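Local coordinates for protein Endonuclease/exonuclease/phosphatase (Beutenbergia cavernae DSM 12333, PDB 4RUW) that belongs to the endonuclease/exonuclease/phosphatase family, joining a DNase I-like domain, which carries a zinc ion in this crystal, to an Ig-like beta domain, at residues Lys367-Gly370 with Gly376-Val379; Trp239-Pro244 with Gly398-Arg403; Glu87-Val92 with Asp121-Thr126; Thr183-Val188 with Asp193-Ala198. One frame throughout, in Å; residues are numbered along the deposited sequence. Where two conformers were deposited one is given.

How the contacts relate
Followed from the N terminus, contact 3 comes first: it closes the loop from the end of helix 77-87, through strand 91-98 and helix 110-118, to the start of strand 125-133. Contact 4, next in series, is a tight beta hairpin in the second sheet of the DNase I-like domain. The two touch through V91 and V196, where the sheets face each other. Contact 2 then spans 153 residues, joining a loop of this domain to a turn of the Ig-like one, and contact 1 is nested inside it. Contacts 1 and 2 share direct bonds, their centres about 9 Å apart; the centres of contacts 2 and 4 are about 29 Å apart, on opposite sides of the chain's centre.

Contact 1. Residues Lys367-Gly370 with Gly376-Val379; sequences KNRG and GTAV
K367 and V379 bring their backbones nearest, CA to CA 5.2 Å, yet no backbone hydrogen bond joins 367-370 to 376-379, so side chains make the connection. The K367 side chain is extended throughout, CG anti to the backbone N (chi1 173°), and this stretches NZ across to T377; the two side chains cross at about a right angle. NZ donates to T377 O over 2.8 Å, from 42° above the carbonyl plane and therefore away from a lone pair. T377 OG1 lies 3.3 Å from K367 CE and also accompanies R369, with R369 CD 3.6 Å from it. The lysine illustrates how one ammonium can gather two loops: beyond T377 O it bonds G398 O and forms salt bridges with D374 and D375. D375 also holds T377 OG1 and pairs with R369, whose guanidinium reaches D348 as well. At the other end, V379 CG2 rests 3.7 Å from K367 CA. The contact thus bridges the two sheets of the Ig-like sandwich where strand 360-367 leaves one and strand 378-384 enters the other, with L423 of strand 418-424 packed against R369, T377 and V379.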
loop_
_atom_site.group_PDB
_atom_site.type_symbol
_atom_site.label_atom_id
_atom_site.label_comp_id
_atom_site.label_asym_id
_atom_site.label_seq_id
_atom_site.Cartn_x
_atom_site.Cartn_y
_atom_site.Cartn_z
ATOM N N LYS A 367 -9.648 2.512 13.495
ATOM C CA LYS A 367 -10.741 1.559 13.628
ATOM C C LYS A 367 -10.900 0.877 12.271
ATOM O O LYS A 367 -11.268 1.518 11.283
ATOM C CB LYS A 367 -12.044 2.254 14.018
ATOM C CG LYS A 367 -13.242 1.310 13.998
ATOM C CD LYS A 367 -14.544 2.019 14.334
ATOM C CE LYS A 367 -15.735 1.103 14.124
ATOM N NZ LYS A 367 -17.030 1.794 14.393
ATOM N N ASN A 368 -10.601 -0.415 12.217
ATOM C CA ASN A 368 -10.656 -1.135 10.954
ATOM C C ASN A 368 -11.848 -2.070 10.936
ATOM O O ASN A 368 -11.710 -3.292 10.937
ATOM C CB ASN A 368 -9.355 -1.889 10.695
ATOM C CG ASN A 368 -9.161 -2.203 9.232
ATOM O OD1 ASN A 368 -9.489 -1.386 8.368
ATOM N ND2 ASN A 368 -8.657 -3.393 8.939
ATOM N N ARG A 369 -13.025 -1.463 10.934
ATOM C CA ARG A 369 -14.267 -2.170 11.169
ATOM C C ARG A 369 -15.369 -1.377 10.487
ATOM O O ARG A 369 -15.406 -0.150 10.588
ATOM C CB ARG A 369 -14.479 -2.221 12.681
ATOM C CG ARG A 369 -15.659 -2.980 13.205
ATOM C CD ARG A 369 -15.554 -3.014 14.727
ATOM N NE ARG A 369 -16.780 -3.469 15.365
ATOM C CZ ARG A 369 -16.917 -4.638 15.982
ATOM N NH1 ARG A 369 -15.896 -5.482 16.045
ATOM N NH2 ARG A 369 -18.079 -4.962 16.538
ATOM N N GLY A 370 -16.239 -2.078 9.764
ATOM C CA GLY A 370 -17.370 -1.453 9.111
ATOM C C GLY A 370 -17.033 -0.903 7.741
ATOM O O GLY A 370 -15.879 -0.579 7.451
ATOM N N GLY A 376 -20.985 2.225 15.974
ATOM C CA GLY A 376 -20.845 2.993 17.195
ATOM C C GLY A 376 -19.639 2.635 18.034
ATOM O O GLY A 376 -19.353 3.310 19.020
ATOM N N THR A 377 -18.929 1.572 17.666
ATOM C CA THR A 377 -17.721 1.211 18.397
ATOM C C THR A 377 -16.582 2.155 18.026
ATOM O O THR A 377 -16.622 2.836 16.998
ATOM C CB THR A 377 -17.278 -0.248 18.155
ATOM O OG1 THR A 377 -16.918 -0.426 16.780
ATOM C CG2 THR A 377 -18.382 -1.228 18.543
ATOM N N ALA A 378 -15.565 2.206 18.874
ATOM C CA ALA A 378 -14.403 3.039 18.604
ATOM C C ALA A 378 -13.148 2.293 19.013
ATOM O O ALA A 378 -13.188 1.426 19.885
ATOM C CB ALA A 378 -14.502 4.354 19.368
ATOM N N VAL A 379 -12.033 2.619 18.367
ATOM C CA VAL A 379 -10.734 2.140 18.827
ATOM C C VAL A 379 -10.047 3.276 19.575
ATOM O O VAL A 379 -9.934 4.396 19.065
ATOM C CB VAL A 379 -9.861 1.581 17.675
ATOM C CG1 VAL A 379 -8.441 1.309 18.156
ATOM C CG2 VAL A 379 -10.500 0.311 17.114
#

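Contact 2. Residues Trp239-Pro244 with Gly398-Arg403; sequences WTTDVP and GTSRDR
S400 meets T240 and T241 at the junction of the DNase I-like and Ig-like domains, where it stands near the head of a type I beta turn running from T399 to D402. Its CB is the touching atom: it lies 3.5 Å from T241 CG2 and 3.8 Å from T240 OG1, so the serine presents its methylene to both threonines. All three residues direct their CB atoms into the contact. The orientation of T241 separates its two branches: CG2, anti to the carbonyl carbon, packs on S400, while OG1 (chi1 56°) bonds to Q371. S400 OG comes only to 3.7 Å from T241 OG1 and spends its bonding on G370 O instead. Two hydroxyls this near each other across a domain boundary need not bond; here each is served by the strand-linking loop that carries G370 and Q371.

The turn is braced from within. D402 N bonds to T399 O, T399 OG1 accepts from R401 N in an ST turn, and T399 N reaches D402 OD2 at 2.9 Å, meeting it from above the carboxylate plane. Farther out, R401 forms a salt bridge with D292, adding a charged tie across the same boundary, and R268 of helix 266-270 touches both T240 and S400. A further connection is made through solvent. A water hydrogen-bonded to T240 OG1 at 2.7 Å donates a hydrogen bond to S400 O at 2.8 Å, coupling the threonine hydroxyl to the turn's backbone.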
loop_
_atom_site.group_PDB
_atom_site.type_symbol
_atom_site.label_atom_id
_atom_site.label_comp_id
_atom_site.label_asym_id
_atom_site.label_seq_id
_atom_site.Cartn_x
_atom_site.Cartn_y
_atom_site.Cartn_z
ATOM N N TRP A 239 -9.069 -5.400 0.005
ATOM C CA TRP A 239 -9.617 -4.278 0.749
ATOM C C TRP A 239 -8.942 -4.232 2.119
ATOM O O TRP A 239 -8.208 -5.148 2.495
ATOM C CB TRP A 239 -11.099 -4.461 1.008
ATOM C CG TRP A 239 -12.016 -4.555 -0.165
ATOM C CD1 TRP A 239 -11.702 -4.595 -1.498
ATOM C CD2 TRP A 239 -13.439 -4.600 -0.079
ATOM N NE1 TRP A 239 -12.867 -4.672 -2.247
ATOM C CE2 TRP A 239 -13.941 -4.677 -1.391
ATOM C CE3 TRP A 239 -14.338 -4.594 0.994
ATOM C CZ2 TRP A 239 -15.306 -4.746 -1.663
ATOM C CZ3 TRP A 239 -15.683 -4.662 0.732
ATOM C CH2 TRP A 239 -16.160 -4.741 -0.588
ATOM N N THR A 240 -9.225 -3.192 2.894
ATOM C CA THR A 240 -8.733 -3.156 4.264
ATOM C C THR A 240 -9.576 -4.005 5.216
ATOM O O THR A 240 -9.094 -4.376 6.291
ATOM C CB THR A 240 -8.644 -1.730 4.820
ATOM O OG1 THR A 240 -9.935 -1.123 4.746
ATOM C CG2 THR A 240 -7.640 -0.903 4.034
ATOM N N THR A 241 -10.813 -4.318 4.828
ATOM C CA THR A 241 -11.705 -5.098 5.681
ATOM C C THR A 241 -12.308 -6.256 4.890
ATOM O O THR A 241 -12.370 -6.220 3.656
ATOM C CB THR A 241 -12.854 -4.251 6.265
ATOM O OG1 THR A 241 -13.586 -3.625 5.201
ATOM C CG2 THR A 241 -12.327 -3.206 7.234
ATOM N N ASP A 242 -12.759 -7.279 5.605
ATOM C CA ASP A 242 -13.306 -8.470 4.970
ATOM C C ASP A 242 -14.441 -8.112 4.012
ATOM O O ASP A 242 -15.332 -7.329 4.349
ATOM C CB ASP A 242 -13.841 -9.433 6.027
ATOM C CG ASP A 242 -12.751 -10.003 6.921
ATOM O OD1 ASP A 242 -11.547 -9.918 6.581
ATOM O OD2 ASP A 242 -13.112 -10.562 7.980
ATOM N N VAL A 243 -14.420 -8.704 2.823
ATOM C CA VAL A 243 -15.486 -8.489 1.856
ATOM C C VAL A 243 -16.721 -9.239 2.344
ATOM O O VAL A 243 -16.681 -10.452 2.494
ATOM C CB VAL A 243 -15.067 -9.001 0.463
ATOM C CG1 VAL A 243 -16.209 -8.872 -0.528
ATOM C CG2 VAL A 243 -13.845 -8.247 -0.037
ATOM N N PRO A 244 -17.824 -8.521 2.603
ATOM C CA PRO A 244 -18.971 -9.184 3.240
ATOM C C PRO A 244 -19.630 -10.259 2.380
ATOM O O PRO A 244 -20.285 -11.147 2.927
ATOM C CB PRO A 244 -19.944 -8.031 3.517
ATOM C CG PRO A 244 -19.519 -6.927 2.608
ATOM C CD PRO A 244 -18.027 -7.070 2.459
ATOM N N GLY A 398 -16.117 5.795 13.531
ATOM C CA GLY A 398 -16.528 5.756 12.136
ATOM C C GLY A 398 -16.389 4.364 11.554
ATOM O O GLY A 398 -16.699 3.386 12.224
ATOM N N THR A 399 -15.957 4.265 10.302
ATOM C CA THR A 399 -15.766 2.956 9.671
ATOM C C THR A 399 -14.449 2.941 8.913
ATOM O O THR A 399 -13.730 3.940 8.878
ATOM C CB THR A 399 -16.886 2.602 8.664
ATOM O OG1 THR A 399 -16.711 3.368 7.466
ATOM C CG2 THR A 399 -18.276 2.845 9.251
ATOM N N SER A 400 -14.138 1.817 8.276
ATOM C CA SER A 400 -12.936 1.729 7.460
ATOM C C SER A 400 -12.917 2.712 6.288
ATOM O O SER A 400 -11.870 2.949 5.695
ATOM C CB SER A 400 -12.751 0.305 6.937
ATOM O OG SER A 400 -13.736 -0.022 5.971
ATOM N N ARG A 401 -14.068 3.279 5.943
ATOM C CA ARG A 401 -14.117 4.281 4.877
ATOM C C ARG A 401 -13.607 5.654 5.310
ATOM O O ARG A 401 -13.411 6.535 4.472
ATOM C CB ARG A 401 -15.532 4.410 4.320
ATOM C CG ARG A 401 -16.012 3.160 3.611
ATOM C CD ARG A 401 -17.387 3.374 3.026
ATOM N NE ARG A 401 -17.870 2.177 2.356
ATOM C CZ ARG A 401 -19.072 2.072 1.803
ATOM N NH1 ARG A 401 -19.914 3.096 1.858
ATOM N NH2 ARG A 401 -19.432 0.948 1.204
ATOM N N ASP A 402 -13.391 5.830 6.612
ATOM C CA ASP A 402 -13.013 7.123 7.168
ATOM C C ASP A 402 -11.539 7.176 7.538
ATOM O O ASP A 402 -10.942 6.174 7.943
ATOM C CB ASP A 402 -13.858 7.433 8.405
ATOM C CG ASP A 402 -15.338 7.375 8.127
ATOM O OD1 ASP A 402 -15.757 7.798 7.030
ATOM O OD2 ASP A 402 -16.078 6.883 9.003
ATOM N N ARG A 403 -10.972 8.369 7.408
ATOM C CA ARG A 403 -9.584 8.652 7.728
ATOM C C ARG A 403 -9.253 8.248 9.164
ATOM O O ARG A 403 -10.083 8.405 10.056
ATOM C CB ARG A 403 -9.379 10.157 7.540
ATOM C CG ARG A 403 -7.981 10.677 7.744
ATOM C CD ARG A 403 -7.952 12.160 7.444
ATOM N NE ARG A 403 -6.638 12.721 7.729
ATOM C CZ ARG A 403 -6.314 13.997 7.564
ATOM N NH1 ARG A 403 -7.218 14.858 7.121
ATOM N NH2 ARG A 403 -5.087 14.407 7.852
HETATM O O HOH W 1 -9.743 1.529 4.666
#

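Contact 3. Residues Glu87-Val92 with Asp121-Thr126; sequences EAPDVV and DGYVHT
Y123 reaches across to P89 with its phenol, and that one side chain makes nearly the whole contact. Its CG stands anti to the carbonyl carbon, and this chi1 of -62° points the long axis of the phenol across the gap to 87-92; chi2 (-88°) only sets the turn of the ring plane about that axis. OH donates to P89 O over 2.6 Å, in the carbonyl plane and on a lone pair, with a C=O...O angle of 135°. The same oxygen lies near the plane of the ring, at its edge, so Y123 CE1 also comes within 3.2 Å of P89 O. The pyrrolidine ring, meanwhile, crosses the tyrosine at about a right angle and sets P89 CD 3.2 Å from Y123 OH and 4.2 Å from Y123 CZ.

The backbones hold these groups in place. A88 leaves helix 77-87 with positive phi, which turns the chain so that P89 offers its carbonyl to the tyrosine before strand 91-98 begins. On the other side, G122, also with positive phi, ends helix 110-118 in a Schellman motif, and Y123 follows as the centre of an inverse gamma turn. D121 adds a salt bridge to R85 of helix 77-87, a second tie between the same two regions. Beside the proline, the D90 carboxylate bonds to R57 N and to H155.

Proline has no N-H to offer, and its nitrogen cannot bond the nearby hydroxyl; its carbonyl can. The contact is consequently one directed bond, with the phenol as donor and the proline ring lying against the phenol oxygen.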
loop_
_atom_site.group_PDB
_atom_site.type_symbol
_atom_site.label_atom_id
_atom_site.label_comp_id
_atom_site.label_asym_id
_atom_site.label_seq_id
_atom_site.Cartn_x
_atom_site.Cartn_y
_atom_site.Cartn_z
ATOM N N GLU A 87 1.970 14.225 -12.930
ATOM C CA GLU A 87 2.013 14.011 -11.487
ATOM C C GLU A 87 3.425 14.223 -10.928
ATOM O O GLU A 87 3.602 14.530 -9.750
ATOM C CB GLU A 87 1.501 12.613 -11.139
ATOM C CG GLU A 87 0.037 12.366 -11.512
ATOM C CD GLU A 87 -0.957 13.129 -10.645
ATOM O OE1 GLU A 87 -0.536 13.842 -9.702
ATOM O OE2 GLU A 87 -2.176 12.991 -10.903
ATOM N N ALA A 88 4.425 14.068 -11.793
ATOM C CA ALA A 88 5.821 14.329 -11.450
ATOM C C ALA A 88 6.295 13.671 -10.139
ATOM O O ALA A 88 6.895 14.326 -9.295
ATOM C CB ALA A 88 6.073 15.833 -11.426
ATOM N N PRO A 89 6.040 12.365 -9.966
ATOM C CA PRO A 89 6.541 11.722 -8.747
ATOM C C PRO A 89 8.065 11.583 -8.763
ATOM O O PRO A 89 8.693 11.579 -9.822
ATOM C CB PRO A 89 5.894 10.338 -8.809
ATOM C CG PRO A 89 5.745 10.075 -10.280
ATOM C CD PRO A 89 5.370 11.405 -10.863
ATOM N N ASP A 90 8.662 11.470 -7.589
ATOM C CA ASP A 90 10.075 11.143 -7.501
ATOM C C ASP A 90 10.318 9.705 -7.933
ATOM O O ASP A 90 11.325 9.401 -8.584
ATOM C CB ASP A 90 10.552 11.331 -6.066
ATOM C CG ASP A 90 10.629 12.781 -5.672
ATOM O OD1 ASP A 90 11.560 13.461 -6.149
ATOM O OD2 ASP A 90 9.762 13.244 -4.900
ATOM N N VAL A 91 9.410 8.826 -7.513
ATOM C CA VAL A 91 9.494 7.399 -7.790
ATOM C C VAL A 91 8.096 6.918 -8.122
ATOM O O VAL A 91 7.119 7.320 -7.465
ATOM C CB VAL A 91 10.018 6.606 -6.576
ATOM C CG1 VAL A 91 10.095 5.123 -6.898
ATOM C CG2 VAL A 91 11.376 7.109 -6.167
ATOM N N VAL A 92 7.990 6.083 -9.149
ATOM C CA VAL A 92 6.710 5.478 -9.480
ATOM C C VAL A 92 6.844 3.962 -9.600
ATOM O O VAL A 92 7.806 3.445 -10.165
ATOM C CB VAL A 92 6.052 6.119 -10.740
ATOM C CG1 VAL A 92 6.950 5.997 -11.951
ATOM C CG2 VAL A 92 4.698 5.493 -11.015
ATOM N N ASP A 121 11.873 13.754 -19.099
ATOM C CA ASP A 121 11.252 14.206 -17.864
ATOM C C ASP A 121 12.053 13.778 -16.647
ATOM O O ASP A 121 11.655 14.039 -15.511
ATOM C CB ASP A 121 9.832 13.664 -17.783
ATOM C CG ASP A 121 9.016 14.055 -18.987
ATOM O OD1 ASP A 121 8.741 15.262 -19.110
ATOM O OD2 ASP A 121 8.675 13.177 -19.814
ATOM N N GLY A 122 13.175 13.107 -16.890
ATOM C CA GLY A 122 14.103 12.750 -15.835
ATOM C C GLY A 122 14.014 11.322 -15.328
ATOM O O GLY A 122 14.810 10.929 -14.476
ATOM N N TYR A 123 13.063 10.539 -15.837
ATOM C CA TYR A 123 12.888 9.167 -15.357
ATOM C C TYR A 123 13.837 8.226 -16.068
ATOM O O TYR A 123 13.426 7.396 -16.873
ATOM C CB TYR A 123 11.428 8.718 -15.500
ATOM C CG TYR A 123 10.510 9.570 -14.663
ATOM C CD1 TYR A 123 10.249 9.253 -13.331
ATOM C CD2 TYR A 123 9.952 10.730 -15.188
ATOM C CE1 TYR A 123 9.441 10.067 -12.552
ATOM C CE2 TYR A 123 9.143 11.541 -14.426
ATOM C CZ TYR A 123 8.896 11.211 -13.109
ATOM O OH TYR A 123 8.094 12.032 -12.359
ATOM N N VAL A 124 15.118 8.357 -15.749
ATOM C CA VAL A 124 16.164 7.641 -16.469
ATOM C C VAL A 124 16.688 6.422 -15.705
ATOM O O VAL A 124 17.609 5.748 -16.162
ATOM C CB VAL A 124 17.339 8.567 -16.837
ATOM C CG1 VAL A 124 16.866 9.651 -17.794
ATOM C CG2 VAL A 124 17.952 9.175 -15.584
ATOM N N HIS A 125 16.096 6.140 -14.548
ATOM C CA HIS A 125 16.451 4.961 -13.759
ATOM C C HIS A 125 15.228 4.070 -13.683
ATOM O O HIS A 125 14.233 4.430 -13.060
ATOM C CB HIS A 125 16.916 5.386 -12.370
ATOM C CG HIS A 125 17.976 6.435 -12.408
ATOM N ND1 HIS A 125 19.273 6.166 -12.775
ATOM C CD2 HIS A 125 17.924 7.769 -12.162
ATOM C CE1 HIS A 125 19.982 7.281 -12.745
ATOM N NE2 HIS A 125 19.183 8.265 -12.367
ATOM N N THR A 126 15.289 2.924 -14.353
ATOM C CA THR A 126 14.140 2.037 -14.452
ATOM C C THR A 126 14.556 0.599 -14.180
ATOM O O THR A 126 15.658 0.184 -14.548
ATOM C CB THR A 126 13.514 2.086 -15.856
ATOM O OG1 THR A 126 14.448 1.571 -16.814
ATOM C CG2 THR A 126 13.117 3.508 -16.224
#

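Contact 4. Residues Thr183-Val188 with Asp193-Ala198; sequences TVTVDV and DVVVHA
V184 and V196 form one of two antiparallel hydrogen-bonded pairs that hold this hairpin together, the other being V186 with V194. Bonds run both ways in each: V196 N to V184 O is 2.8 Å, V186 N to V194 O is 2.9 Å and nearly straight, with an N-H...O angle of 172°. CA-H...O contacts, such as T183 CA to V196 O at 3.3 Å, fill in between.

The two faces differ sharply in burial. V184, V186, V194 and V196 are buried on one, which the other sheet closes: V184, V186 and V196 pack on strand 146-153, and V196 also on strand 91-98. Within it V186 CG2 lies 4.0 Å from V196 CG2. This is the sheet-on-sheet packing of the DNase I-like sandwich. The opposite face is more open to solvent: H197 is buried, but T183, T185, D187 and V195 are partly exposed and D193 is exposed. At one end of it T183 and H197 lie side by side, pointing the same way. T183 OG1, anti to the carbonyl carbon (chi1 -61°), reaches the edge of the imidazole and hydrogen-bonds ND1 at 2.8 Å, while T183 CG2 rests 3.6 Å from V195 CG1. T185 CG2 lies 3.7 Å from D193 CB. At the far end D187 OD1 and D193 OD1 approach to 3.6 Å, their carboxylate planes 84° apart.

Two acidic groups so near each other would probably raise the affinity of one for a proton, although D193 is solvent-exposed and water should soften the effect. One face thus relies on apolar burial, the other on polar pairs.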
loop_
_atom_site.group_PDB
_atom_site.type_symbol
_atom_site.label_atom_id
_atom_site.label_comp_id
_atom_site.label_asym_id
_atom_site.label_seq_id
_atom_site.Cartn_x
_atom_site.Cartn_y
_atom_site.Cartn_z
ATOM N N THR A 183 12.419 -5.273 -5.332
ATOM C CA THR A 183 12.973 -4.344 -4.357
ATOM C C THR A 183 14.190 -3.643 -4.940
ATOM O O THR A 183 15.080 -4.289 -5.490
ATOM C CB THR A 183 13.368 -5.082 -3.056
ATOM O OG1 THR A 183 12.201 -5.693 -2.494
ATOM C CG2 THR A 183 13.991 -4.124 -2.050
ATOM N N VAL A 184 14.224 -2.321 -4.817
ATOM C CA VAL A 184 15.372 -1.548 -5.253
ATOM C C VAL A 184 15.532 -0.335 -4.347
ATOM O O VAL A 184 14.555 0.214 -3.859
ATOM C CB VAL A 184 15.249 -1.141 -6.737
ATOM C CG1 VAL A 184 14.108 -0.151 -6.951
ATOM C CG2 VAL A 184 16.584 -0.618 -7.267
ATOM N N THR A 185 16.770 0.059 -4.092
ATOM C CA THR A 185 17.041 1.230 -3.281
ATOM C C THR A 185 17.268 2.435 -4.174
ATOM O O THR A 185 18.033 2.362 -5.145
ATOM C CB THR A 185 18.263 1.008 -2.385
ATOM O OG1 THR A 185 17.985 -0.081 -1.503
ATOM C CG2 THR A 185 18.572 2.243 -1.572
ATOM N N VAL A 186 16.597 3.537 -3.849
ATOM C CA VAL A 186 16.769 4.792 -4.567
ATOM C C VAL A 186 17.490 5.800 -3.671
ATOM O O VAL A 186 17.163 5.929 -2.489
ATOM C CB VAL A 186 15.397 5.360 -4.973
ATOM C CG1 VAL A 186 15.552 6.696 -5.664
ATOM C CG2 VAL A 186 14.667 4.376 -5.877
ATOM N N ASP A 187 18.481 6.496 -4.222
ATOM C CA ASP A 187 19.212 7.511 -3.469
ATOM C C ASP A 187 18.618 8.888 -3.764
ATOM O O ASP A 187 18.888 9.484 -4.806
ATOM C CB ASP A 187 20.695 7.470 -3.827
ATOM C CG ASP A 187 21.518 8.410 -2.983
ATOM O OD1 ASP A 187 20.986 8.959 -1.994
ATOM O OD2 ASP A 187 22.707 8.599 -3.304
ATOM N N VAL A 188 17.775 9.368 -2.859
ATOM C CA VAL A 188 17.022 10.591 -3.086
ATOM C C VAL A 188 17.743 11.791 -2.473
ATOM O O VAL A 188 18.007 11.815 -1.271
ATOM C CB VAL A 188 15.623 10.479 -2.465
ATOM C CG1 VAL A 188 14.816 11.733 -2.741
ATOM C CG2 VAL A 188 14.905 9.241 -2.997
ATOM N N ASP A 193 19.045 7.182 1.151
ATOM C CA ASP A 193 18.532 5.942 0.586
ATOM C C ASP A 193 17.110 5.653 1.049
ATOM O O ASP A 193 16.807 5.712 2.244
ATOM C CB ASP A 193 19.424 4.760 0.973
ATOM C CG ASP A 193 20.777 4.780 0.283
ATOM O OD1 ASP A 193 21.041 5.677 -0.543
ATOM O OD2 ASP A 193 21.576 3.864 0.565
ATOM N N VAL A 194 16.253 5.304 0.097
ATOM C CA VAL A 194 14.895 4.860 0.400
ATOM C C VAL A 194 14.715 3.517 -0.295
ATOM O O VAL A 194 14.936 3.421 -1.499
ATOM C CB VAL A 194 13.836 5.872 -0.105
ATOM C CG1 VAL A 194 12.434 5.331 0.142
ATOM C CG2 VAL A 194 14.030 7.227 0.566
ATOM N N VAL A 195 14.332 2.484 0.454
ATOM C CA VAL A 195 14.091 1.186 -0.150
ATOM C C VAL A 195 12.669 1.133 -0.700
ATOM O O VAL A 195 11.713 1.404 0.022
ATOM C CB VAL A 195 14.314 0.046 0.860
ATOM C CG1 VAL A 195 14.119 -1.302 0.188
ATOM C CG2 VAL A 195 15.713 0.146 1.473
ATOM N N VAL A 196 12.543 0.820 -1.987
ATOM C CA VAL A 196 11.252 0.734 -2.651
ATOM C C VAL A 196 10.903 -0.717 -2.932
ATOM O O VAL A 196 11.646 -1.415 -3.634
ATOM C CB VAL A 196 11.279 1.542 -3.970
ATOM C CG1 VAL A 196 9.946 1.438 -4.706
ATOM C CG2 VAL A 196 11.646 2.996 -3.709
ATOM N N HIS A 197 9.784 -1.163 -2.368
ATOM C CA HIS A 197 9.258 -2.495 -2.607
ATOM C C HIS A 197 8.010 -2.369 -3.467
ATOM O O HIS A 197 7.059 -1.677 -3.092
ATOM C CB HIS A 197 8.882 -3.169 -1.286
ATOM C CG HIS A 197 10.006 -3.281 -0.306
ATOM N ND1 HIS A 197 10.989 -4.253 -0.397
ATOM C CD2 HIS A 197 10.300 -2.562 0.802
ATOM C CE1 HIS A 197 11.828 -4.120 0.610
ATOM N NE2 HIS A 197 11.429 -3.102 1.360
ATOM N N ALA A 198 8.018 -3.043 -4.616
ATOM C CA ALA A 198 6.944 -2.972 -5.609
ATOM C C ALA A 198 6.348 -4.354 -5.799
ATOM O O ALA A 198 7.085 -5.309 -6.070
ATOM C CB ALA A 198 7.509 -2.487 -6.930
#